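Local coordinates for lysosome-associated membrane glycoprotein 3 (Homo sapiens, PDB 4AKM), which acts in lysosome-autophagosome fusion, in the unfolded protein response and in hepatocellular lipogenesis as a lysosomal membrane glycoprotein, here represented by its membrane-proximal luminal domain, at residues Ile17-Gln28 and His129-Gln140; Phe64-Thr72 and Ser83-Val91. All coordinates share one frame; numbering follows the deposited sequence.

After the first strand, 5-11, the chain lays down the long strand 14-27, which also pairs with strands 5-11 and 38-41, and which residues 129-140 join late in the chain. Contact 1 thus closes a loop of about a hundred residues. Contact 2 is nested inside that loop: it is the local hairpin of strands 67-75 and 80-90, in the middle of a five-stranded antiparallel sheet. The two contacts belong to the two sheets of the domain, and they touch face to face. Val27 meets Leu89, Leu130 and Leu25 meet Ala87, and Met21 meets Leu71, all by apolar packing. Together they tie the two sheets of the beta prism into one core.

Contact 1 of 2, residues Ile17-Gln28 and His129-Gln140; sequences IKAEMGIQLIVQ and HLQVKTTDVQLQ
Met21 rests against two residues of the returning chain. Its CG sits between the backbone N and the carbonyl carbon (chi1 62°), and the bent chain carries CE to 3.7 Å from Thr134 CG2. Val137 CG2 runs alongside the same side chain, 3.8 Å from Met21 CB. Further along this inner face, Ile23 CG2 meets Val132 CG2 at 3.7 Å, the two branched side chains slanting across each other. Leu25 turns CD2 to Val132 CB. Val27 CG1 meets Leu130 CD1 at 3.9 Å. Ala19 CB and Leu139 CB close the row at the other end. Phe108, Leu62 and Phe64 of the facing sheet pack on this side.

The other face is more polar. Ile26 lies beside Gln131, both pointing the same way, and its CD1 reaches Lys133 CD at 3.7 Å. The amides of Gln131 and Gln24 find their partners elsewhere, in Ser123 and Asn41. Lys18 NZ forms a salt bridge with Glu20 OE2 on its own strand, at a long 3.3 Å. Thr135 CG2 lies over the backbone of Gly22, 3.6 Å from its CA.

Backbone bonds join the strands antiparallel on both sides of Asp136. There the chain turns a corner, and the register slips by one between Glu20 and Gly22. Met21 lies at this beta bulge. One long strand therefore pairs with two short ones, 130-135 and 137-141, which lie either side of the corner at Asp136 and belong to different sheets or faces: a bulged antiparallel pairing at a bend in the beta prism of the LAMP luminal domain.

Contact 2 of 2, residues Phe64-Thr72 and Ser83-Val91; sequences FQGGFVNLT and SEVGAYLTV. With NAG (2-acetamido-2-deoxy-beta-D-glucopyranose), chain D.
Strands 67-72 and 83-90 run antiparallel at 168°, with paired backbone bonds from Phe68-Tyr88 to Thr72-Glu84. At the far end Ser83 and Glu84 both face Thr72, a classic beta bulge in which Thr72 O accepts from both backbone N-H groups.

Phe68 and Tyr88 share the face that carries the glycan. Their ring planes are nearly parallel, 12° apart, but slid past each other, with centroids separated by 5.4 Å. The closer contact is a CH-pi one: Tyr88 CB lies over one face of the Phe68 ring, 3.5 Å from its centroid. The acetamido methyl C8 of the sugar lies over the opposite face, 3.5 Å from Phe68 CZ. The ring is sandwiched between them. With CG between the backbone N and the carbonyl carbon (chi1 61°), it leans toward the strand of Tyr88.

Asn70 ND2 is bonded covalently to NAG C1. Thr72, two residues on in the Asn-Leu-Thr sequon, hydrogen-bonds through OG1 to NAG O6 at 2.6 Å. Across the strands, Thr72 CB packs on Glu84 CB at 3.6 Å.

The other face is apolar. Leu71 CD2 lies beside Val85 CG1 at 3.7 Å, the two side chains pointing the same way. Leu89 CD1 comes to the edge of the Phe64 ring. Phe64 begins a type II turn, and Gly66 O within it accepts from Thr90 OG1 at 2.8 Å.

The chemistry implies a sugar held at several points. A covalent bond, a hydrogen bond from or to the Thr72 hydroxyl and an aromatic face all meet the first GlcNAc, which should limit its movement against the sheet.

Contact 1 of 2, residues Ile17-Gln28 and His129-Gln140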
loop_
_atom_site.group_PDB
_atom_site.type_symbol
_atom_site.label_atom_id
_atom_site.label_comp_id
_atom_site.label_asym_id
_atom_site.label_seq_id
_atom_site.Cartn_x
_atom_site.Cartn_y
_atom_site.Cartn_z
ATOM N N ILE A 17 11.749 -3.545 -3.765
ATOM C CA ILE A 17 10.599 -3.539 -2.868
ATOM C C ILE A 17 9.953 -4.918 -2.868
ATOM O O ILE A 17 9.688 -5.484 -3.923
ATOM C CB ILE A 17 9.532 -2.510 -3.315
ATOM C CG1 ILE A 17 9.999 -1.078 -3.051
ATOM C CG2 ILE A 17 8.203 -2.761 -2.619
ATOM C CD1 ILE A 17 8.994 -0.027 -3.460
ATOM N N LYS A 18 9.706 -5.460 -1.682
ATOM C CA LYS A 18 8.995 -6.724 -1.559
ATOM C C LYS A 18 7.809 -6.483 -0.638
ATOM O O LYS A 18 7.986 -6.082 0.507
ATOM C CB LYS A 18 9.910 -7.798 -0.974
ATOM C CG LYS A 18 9.367 -9.214 -1.066
ATOM C CD LYS A 18 10.121 -10.142 -0.119
ATOM C CE LYS A 18 10.021 -11.603 -0.542
ATOM N NZ LYS A 18 8.615 -12.048 -0.751
ATOM N N ALA A 19 6.597 -6.714 -1.131
ATOM C CA ALA A 19 5.420 -6.418 -0.327
ATOM C C ALA A 19 4.322 -7.455 -0.469
ATOM O O ALA A 19 3.812 -7.717 -1.554
ATOM C CB ALA A 19 4.890 -5.024 -0.639
ATOM N N GLU A 20 3.979 -8.051 0.660
ATOM C CA GLU A 20 2.850 -8.950 0.758
ATOM C C GLU A 20 1.827 -8.246 1.617
ATOM O O GLU A 20 2.184 -7.637 2.618
ATOM C CB GLU A 20 3.284 -10.250 1.412
ATOM C CG GLU A 20 4.501 -10.875 0.751
ATOM C CD GLU A 20 5.017 -12.074 1.516
ATOM O OE1 GLU A 20 4.485 -12.340 2.607
ATOM O OE2 GLU A 20 5.950 -12.748 1.031
ATOM N N MET A 21 0.566 -8.304 1.207
ATOM C CA MET A 21 -0.525 -7.668 1.939
ATOM C C MET A 21 -1.835 -7.867 1.206
ATOM O O MET A 21 -1.862 -8.234 0.032
ATOM C CB MET A 21 -0.282 -6.165 2.128
ATOM C CG MET A 21 -0.202 -5.359 0.833
ATOM S SD MET A 21 0.881 -3.909 0.920
ATOM C CE MET A 21 0.172 -3.010 2.287
ATOM N N GLY A 22 -2.921 -7.627 1.925
ATOM C CA GLY A 22 -4.244 -7.568 1.357
ATOM C C GLY A 22 -4.660 -6.125 1.464
ATOM O O GLY A 22 -4.332 -5.448 2.438
ATOM N N ILE A 23 -5.364 -5.639 0.451
ATOM C CA ILE A 23 -5.765 -4.241 0.416
ATOM C C ILE A 23 -7.238 -4.107 0.042
ATOM O O ILE A 23 -7.748 -4.808 -0.833
ATOM C CB ILE A 23 -4.852 -3.410 -0.516
ATOM C CG1 ILE A 23 -3.420 -3.423 0.018
ATOM C CG2 ILE A 23 -5.341 -1.980 -0.627
ATOM C CD1 ILE A 23 -2.382 -3.109 -1.023
ATOM N N GLN A 24 -7.914 -3.217 0.754
ATOM C CA GLN A 24 -9.331 -2.983 0.586
ATOM C C GLN A 24 -9.519 -1.478 0.430
ATOM O O GLN A 24 -8.815 -0.688 1.059
ATOM C CB GLN A 24 -10.090 -3.509 1.815
ATOM C CG GLN A 24 -11.609 -3.544 1.669
ATOM C CD GLN A 24 -12.316 -4.170 2.871
ATOM O OE1 GLN A 24 -12.462 -3.542 3.921
ATOM N NE2 GLN A 24 -12.761 -5.414 2.714
ATOM N N LEU A 25 -10.450 -1.076 -0.424
ATOM C CA LEU A 25 -10.786 0.333 -0.557
ATOM C C LEU A 25 -12.223 0.540 -0.110
ATOM O O LEU A 25 -13.117 -0.165 -0.556
ATOM C CB LEU A 25 -10.586 0.814 -1.998
ATOM C CG LEU A 25 -9.131 0.926 -2.466
ATOM C CD1 LEU A 25 -9.038 1.312 -3.940
ATOM C CD2 LEU A 25 -8.361 1.917 -1.603
ATOM N N ILE A 26 -12.437 1.497 0.782
ATOM C CA ILE A 26 -13.768 1.795 1.283
ATOM C C ILE A 26 -14.195 3.181 0.815
ATOM O O ILE A 26 -13.552 4.174 1.164
ATOM C CB ILE A 26 -13.825 1.756 2.838
ATOM C CG1 ILE A 26 -13.656 0.329 3.372
ATOM C CG2 ILE A 26 -15.135 2.352 3.343
ATOM C CD1 ILE A 26 -12.223 -0.093 3.596
ATOM N N VAL A 27 -15.269 3.253 0.024
ATOM C CA VAL A 27 -15.812 4.556 -0.369
ATOM C C VAL A 27 -17.153 4.864 0.295
ATOM O O VAL A 27 -18.036 4.012 0.382
ATOM C CB VAL A 27 -15.876 4.779 -1.920
ATOM C CG1 VAL A 27 -14.842 3.923 -2.639
ATOM C CG2 VAL A 27 -17.272 4.517 -2.474
ATOM N N GLN A 28 -17.282 6.093 0.783
ATOM C CA GLN A 28 -18.485 6.532 1.479
ATOM C C GLN A 28 -19.463 7.206 0.520
ATOM O O GLN A 28 -19.416 8.420 0.329
ATOM C CB GLN A 28 -18.115 7.493 2.606
ATOM C CG GLN A 28 -18.847 7.227 3.906
ATOM C CD GLN A 28 -18.024 7.609 5.119
ATOM O OE1 GLN A 28 -17.872 6.820 6.059
ATOM N NE2 GLN A 28 -17.486 8.827 5.107
ATOM N N HIS A 129 -14.016 10.730 1.449
ATOM C CA HIS A 129 -14.909 9.625 1.110
ATOM C C HIS A 129 -14.136 8.343 0.836
ATOM O O HIS A 129 -14.709 7.262 0.780
ATOM C CB HIS A 129 -15.745 9.956 -0.130
ATOM C CG HIS A 129 -16.567 11.198 0.004
ATOM N ND1 HIS A 129 -16.155 12.418 -0.488
ATOM C CD2 HIS A 129 -17.780 11.410 0.572
ATOM C CE1 HIS A 129 -17.077 13.329 -0.230
ATOM N NE2 HIS A 129 -18.073 12.744 0.413
ATOM N N LEU A 130 -12.834 8.468 0.635
ATOM C CA LEU A 130 -12.037 7.319 0.244
ATOM C C LEU A 130 -11.074 6.915 1.342
ATOM O O LEU A 130 -10.339 7.733 1.886
ATOM C CB LEU A 130 -11.289 7.579 -1.070
ATOM C CG LEU A 130 -10.381 6.434 -1.531
ATOM C CD1 LEU A 130 -11.184 5.181 -1.843
ATOM C CD2 LEU A 130 -9.526 6.845 -2.715
ATOM N N GLN A 131 -11.082 5.626 1.643
ATOM C CA GLN A 131 -10.285 5.078 2.718
ATOM C C GLN A 131 -9.592 3.831 2.196
ATOM O O GLN A 131 -10.143 3.111 1.373
ATOM C CB GLN A 131 -11.210 4.719 3.877
ATOM C CG GLN A 131 -10.522 4.396 5.171
ATOM C CD GLN A 131 -11.515 4.115 6.275
ATOM O OE1 GLN A 131 -12.696 3.861 6.016
ATOM N NE2 GLN A 131 -11.048 4.164 7.517
ATOM N N VAL A 132 -8.373 3.583 2.654
ATOM C CA VAL A 132 -7.701 2.338 2.321
ATOM C C VAL A 132 -7.435 1.537 3.600
ATOM O O VAL A 132 -7.118 2.109 4.642
ATOM C CB VAL A 132 -6.404 2.578 1.495
ATOM C CG1 VAL A 132 -5.415 3.434 2.261
ATOM C CG2 VAL A 132 -5.773 1.262 1.077
ATOM N N LYS A 133 -7.611 0.220 3.519
ATOM C CA LYS A 133 -7.292 -0.677 4.624
ATOM C C LYS A 133 -6.338 -1.788 4.194
ATOM O O LYS A 133 -6.530 -2.417 3.155
ATOM C CB LYS A 133 -8.563 -1.267 5.245
ATOM C CG LYS A 133 -8.986 -0.563 6.531
ATOM C CD LYS A 133 -10.483 -0.663 6.784
ATOM C CE LYS A 133 -10.956 0.464 7.708
ATOM N NZ LYS A 133 -12.447 0.547 7.825
ATOM N N THR A 134 -5.299 -2.013 4.992
ATOM C CA THR A 134 -4.352 -3.089 4.722
ATOM C C THR A 134 -4.492 -4.197 5.746
ATOM O O THR A 134 -4.960 -3.976 6.860
ATOM C CB THR A 134 -2.892 -2.601 4.735
ATOM O OG1 THR A 134 -2.469 -2.362 6.085
ATOM C CG2 THR A 134 -2.749 -1.331 3.919
ATOM N N THR A 135 -4.058 -5.390 5.367
ATOM C CA THR A 135 -4.178 -6.548 6.238
ATOM C C THR A 135 -3.091 -7.541 5.859
ATOM O O THR A 135 -2.600 -7.502 4.744
ATOM C CB THR A 135 -5.565 -7.199 6.075
ATOM O OG1 THR A 135 -5.683 -8.310 6.965
ATOM C CG2 THR A 135 -5.754 -7.700 4.671
ATOM N N ASP A 136 -2.694 -8.415 6.781
ATOM C CA ASP A 136 -1.708 -9.461 6.466
ATOM C C ASP A 136 -0.416 -8.914 5.866
ATOM O O ASP A 136 0.209 -9.541 5.013
ATOM C CB ASP A 136 -2.320 -10.508 5.538
ATOM C CG ASP A 136 -3.314 -11.392 6.250
ATOM O OD1 ASP A 136 -2.931 -11.991 7.274
ATOM O OD2 ASP A 136 -4.477 -11.470 5.805
ATOM N N VAL A 137 -0.033 -7.730 6.322
ATOM C CA VAL A 137 1.106 -7.020 5.774
ATOM C C VAL A 137 2.439 -7.603 6.220
ATOM O O VAL A 137 2.696 -7.755 7.412
ATOM C CB VAL A 137 1.073 -5.531 6.193
ATOM C CG1 VAL A 137 2.311 -4.805 5.696
ATOM C CG2 VAL A 137 -0.193 -4.857 5.691
ATOM N N GLN A 138 3.281 -7.936 5.251
ATOM C CA GLN A 138 4.709 -8.048 5.487
ATOM C C GLN A 138 5.451 -7.452 4.306
ATOM O O GLN A 138 5.312 -7.919 3.184
ATOM C CB GLN A 138 5.143 -9.489 5.698
ATOM C CG GLN A 138 6.619 -9.606 6.039
ATOM C CD GLN A 138 6.950 -10.880 6.780
ATOM O OE1 GLN A 138 6.081 -11.721 7.016
ATOM N NE2 GLN A 138 8.213 -11.030 7.160
ATOM N N LEU A 139 6.244 -6.418 4.557
ATOM C CA LEU A 139 6.936 -5.734 3.475
ATOM C C LEU A 139 8.357 -5.343 3.852
ATOM O O LEU A 139 8.762 -5.455 5.008
ATOM C CB LEU A 139 6.142 -4.506 3.009
ATOM C CG LEU A 139 5.739 -3.420 4.013
ATOM C CD1 LEU A 139 6.887 -2.462 4.320
ATOM C CD2 LEU A 139 4.527 -2.653 3.496
ATOM N N GLN A 140 9.102 -4.882 2.855
ATOM C CA GLN A 140 10.467 -4.425 3.033
ATOM C C GLN A 140 10.857 -3.603 1.813
ATOM O O GLN A 140 10.461 -3.918 0.687
ATOM C CB GLN A 140 11.414 -5.616 3.213
ATOM C CG GLN A 140 12.844 -5.230 3.580
ATOM C CD GLN A 140 13.654 -6.404 4.102
ATOM O OE1 GLN A 140 13.097 -7.399 4.571
ATOM N NE2 GLN A 140 14.976 -6.295 4.021
#

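Contact 2 of 2, residues Phe64-Thr72 and Ser83-Val91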
loop_
_atom_site.group_PDB
_atom_site.type_symbol
_atom_site.label_atom_id
_atom_site.label_comp_id
_atom_site.label_asym_id
_atom_site.label_seq_id
_atom_site.Cartn_x
_atom_site.Cartn_y
_atom_site.Cartn_z
ATOM N N PHE A 64 -5.164 -2.080 -11.265
ATOM C CA PHE A 64 -6.220 -3.047 -11.473
ATOM C C PHE A 64 -7.285 -2.405 -12.319
ATOM O O PHE A 64 -7.258 -1.201 -12.553
ATOM C CB PHE A 64 -6.807 -3.505 -10.128
ATOM C CG PHE A 64 -7.142 -2.375 -9.202
ATOM C CD1 PHE A 64 -8.339 -1.688 -9.328
ATOM C CD2 PHE A 64 -6.254 -1.989 -8.217
ATOM C CE1 PHE A 64 -8.643 -0.640 -8.488
ATOM C CE2 PHE A 64 -6.552 -0.949 -7.373
ATOM C CZ PHE A 64 -7.750 -0.269 -7.506
ATOM N N GLN A 65 -8.222 -3.210 -12.785
ATOM C CA GLN A 65 -9.347 -2.660 -13.510
ATOM C C GLN A 65 -10.151 -1.761 -12.589
ATOM O O GLN A 65 -10.778 -2.227 -11.639
ATOM C CB GLN A 65 -10.225 -3.770 -14.081
ATOM C CG GLN A 65 -10.248 -3.793 -15.596
ATOM C CD GLN A 65 -8.864 -3.997 -16.191
ATOM O OE1 GLN A 65 -8.164 -3.034 -16.527
ATOM N NE2 GLN A 65 -8.464 -5.258 -16.326
ATOM N N GLY A 66 -10.116 -0.465 -12.873
ATOM C CA GLY A 66 -10.873 0.503 -12.107
ATOM C C GLY A 66 -9.996 1.577 -11.500
ATOM O O GLY A 66 -10.465 2.663 -11.179
ATOM N N GLY A 67 -8.717 1.271 -11.337
ATOM C CA GLY A 67 -7.799 2.229 -10.762
ATOM C C GLY A 67 -6.514 1.633 -10.239
ATOM O O GLY A 67 -5.965 0.691 -10.813
ATOM N N PHE A 68 -6.041 2.184 -9.129
ATOM C CA PHE A 68 -4.740 1.813 -8.604
ATOM C C PHE A 68 -4.570 2.205 -7.152
ATOM O O PHE A 68 -5.314 3.037 -6.613
ATOM C CB PHE A 68 -3.630 2.490 -9.416
ATOM C CG PHE A 68 -3.682 4.001 -9.386
ATOM C CD1 PHE A 68 -3.171 4.710 -8.309
ATOM C CD2 PHE A 68 -4.241 4.708 -10.437
ATOM C CE1 PHE A 68 -3.225 6.092 -8.274
ATOM C CE2 PHE A 68 -4.287 6.092 -10.413
ATOM C CZ PHE A 68 -3.783 6.786 -9.328
ATOM N N VAL A 69 -3.558 1.611 -6.539
ATOM C CA VAL A 69 -3.096 2.028 -5.228
ATOM C C VAL A 69 -1.596 2.255 -5.312
ATOM O O VAL A 69 -0.850 1.402 -5.792
ATOM C CB VAL A 69 -3.415 0.991 -4.127
ATOM C CG1 VAL A 69 -2.772 1.400 -2.811
ATOM C CG2 VAL A 69 -4.912 0.834 -3.957
ATOM N N ASN A 70 -1.166 3.420 -4.853
ATOM C CA ASN A 70 0.224 3.809 -4.928
ATOM C C ASN A 70 0.797 4.025 -3.540
ATOM O O ASN A 70 0.368 4.919 -2.803
ATOM C CB ASN A 70 0.371 5.076 -5.769
ATOM C CG ASN A 70 1.778 5.268 -6.294
ATOM O OD1 ASN A 70 2.602 4.355 -6.255
ATOM N ND2 ASN A 70 2.058 6.462 -6.796
ATOM N N LEU A 71 1.763 3.184 -3.194
ATOM C CA LEU A 71 2.467 3.271 -1.929
ATOM C C LEU A 71 3.856 3.844 -2.157
ATOM O O LEU A 71 4.691 3.216 -2.792
ATOM C CB LEU A 71 2.573 1.884 -1.287
ATOM C CG LEU A 71 1.245 1.185 -0.978
ATOM C CD1 LEU A 71 1.467 -0.105 -0.212
ATOM C CD2 LEU A 71 0.314 2.111 -0.210
ATOM N N THR A 72 4.093 5.044 -1.640
ATOM C CA THR A 72 5.401 5.678 -1.732
ATOM C C THR A 72 6.194 5.551 -0.435
ATOM O O THR A 72 5.690 5.889 0.650
ATOM C CB THR A 72 5.285 7.171 -2.093
ATOM O OG1 THR A 72 4.801 7.310 -3.435
ATOM C CG2 THR A 72 6.635 7.852 -1.972
ATOM N N SER A 83 5.734 6.941 2.997
ATOM C CA SER A 83 5.622 8.389 3.115
ATOM C C SER A 83 4.432 8.959 2.346
ATOM O O SER A 83 4.041 10.107 2.563
ATOM C CB SER A 83 6.911 9.072 2.663
ATOM O OG SER A 83 7.119 8.891 1.276
ATOM N N GLU A 84 3.852 8.173 1.442
ATOM C CA GLU A 84 2.677 8.671 0.722
ATOM C C GLU A 84 1.722 7.563 0.288
ATOM O O GLU A 84 2.156 6.474 -0.077
ATOM C CB GLU A 84 3.102 9.516 -0.488
ATOM C CG GLU A 84 1.943 10.037 -1.332
ATOM C CD GLU A 84 2.353 11.164 -2.260
ATOM O OE1 GLU A 84 2.856 12.188 -1.751
ATOM O OE2 GLU A 84 2.168 11.030 -3.492
ATOM N N VAL A 85 0.417 7.823 0.343
ATOM C CA VAL A 85 -0.525 6.841 -0.204
ATOM C C VAL A 85 -1.567 7.471 -1.110
ATOM O O VAL A 85 -2.273 8.385 -0.715
ATOM C CB VAL A 85 -1.258 6.027 0.876
ATOM C CG1 VAL A 85 -2.042 4.898 0.218
ATOM C CG2 VAL A 85 -0.278 5.469 1.893
ATOM N N GLY A 86 -1.663 6.962 -2.330
ATOM C CA GLY A 86 -2.645 7.464 -3.258
ATOM C C GLY A 86 -3.517 6.334 -3.741
ATOM O O GLY A 86 -3.078 5.198 -3.816
ATOM N N ALA A 87 -4.768 6.644 -4.051
ATOM C CA ALA A 87 -5.638 5.654 -4.656
ATOM C C ALA A 87 -6.624 6.278 -5.626
ATOM O O ALA A 87 -6.961 7.473 -5.541
ATOM C CB ALA A 87 -6.362 4.843 -3.606
ATOM N N TYR A 88 -7.076 5.436 -6.544
ATOM C CA TYR A 88 -7.983 5.837 -7.595
ATOM C C TYR A 88 -8.885 4.640 -7.838
ATOM O O TYR A 88 -8.399 3.519 -8.010
ATOM C CB TYR A 88 -7.154 6.148 -8.833
ATOM C CG TYR A 88 -7.872 6.682 -10.051
ATOM C CD1 TYR A 88 -8.549 5.828 -10.915
ATOM C CD2 TYR A 88 -7.820 8.032 -10.371
ATOM C CE1 TYR A 88 -9.183 6.306 -12.045
ATOM C CE2 TYR A 88 -8.451 8.522 -11.505
ATOM C CZ TYR A 88 -9.130 7.653 -12.338
ATOM O OH TYR A 88 -9.760 8.130 -13.467
ATOM N N LEU A 89 -10.193 4.874 -7.839
ATOM C CA LEU A 89 -11.162 3.794 -7.948
ATOM C C LEU A 89 -12.382 4.212 -8.754
ATOM O O LEU A 89 -12.999 5.221 -8.455
ATOM C CB LEU A 89 -11.611 3.349 -6.553
ATOM C CG LEU A 89 -12.608 2.195 -6.543
ATOM C CD1 LEU A 89 -11.977 0.969 -7.176
ATOM C CD2 LEU A 89 -13.078 1.898 -5.135
ATOM N N THR A 90 -12.736 3.428 -9.767
ATOM C CA THR A 90 -13.941 3.691 -10.550
ATOM C C THR A 90 -15.089 2.793 -10.104
ATOM O O THR A 90 -14.912 1.585 -9.952
ATOM C CB THR A 90 -13.699 3.458 -12.054
ATOM O OG1 THR A 90 -12.482 4.099 -12.457
ATOM C CG2 THR A 90 -14.848 4.018 -12.876
ATOM N N VAL A 91 -16.261 3.380 -9.887
ATOM C CA VAL A 91 -17.477 2.585 -9.698
ATOM C C VAL A 91 -18.392 2.760 -10.914
ATOM O O VAL A 91 -18.527 3.863 -11.448
ATOM C CB VAL A 91 -18.218 2.921 -8.375
ATOM C CG1 VAL A 91 -17.302 2.709 -7.185
ATOM C CG2 VAL A 91 -18.750 4.340 -8.387
HETATM C C1 NAG D . 3.266 6.969 -7.386
HETATM C C2 NAG D . 2.632 7.962 -8.349
HETATM C C3 NAG D . 3.708 8.647 -9.186
HETATM C C4 NAG D . 4.792 9.235 -8.289
HETATM C C5 NAG D . 5.260 8.238 -7.233
HETATM C C6 NAG D . 6.125 8.940 -6.198
HETATM C C7 NAG D . 0.388 7.610 -9.205
HETATM C C8 NAG D . -0.412 7.105 -10.369
HETATM N N2 NAG D . 1.674 7.276 -9.196
HETATM O O3 NAG D . 3.116 9.677 -9.946
HETATM O O4 NAG D . 5.906 9.622 -9.066
HETATM O O5 NAG D . 4.180 7.639 -6.548
HETATM O O6 NAG D . 6.533 7.990 -5.240
HETATM O O7 NAG D . -0.141 8.292 -8.326
#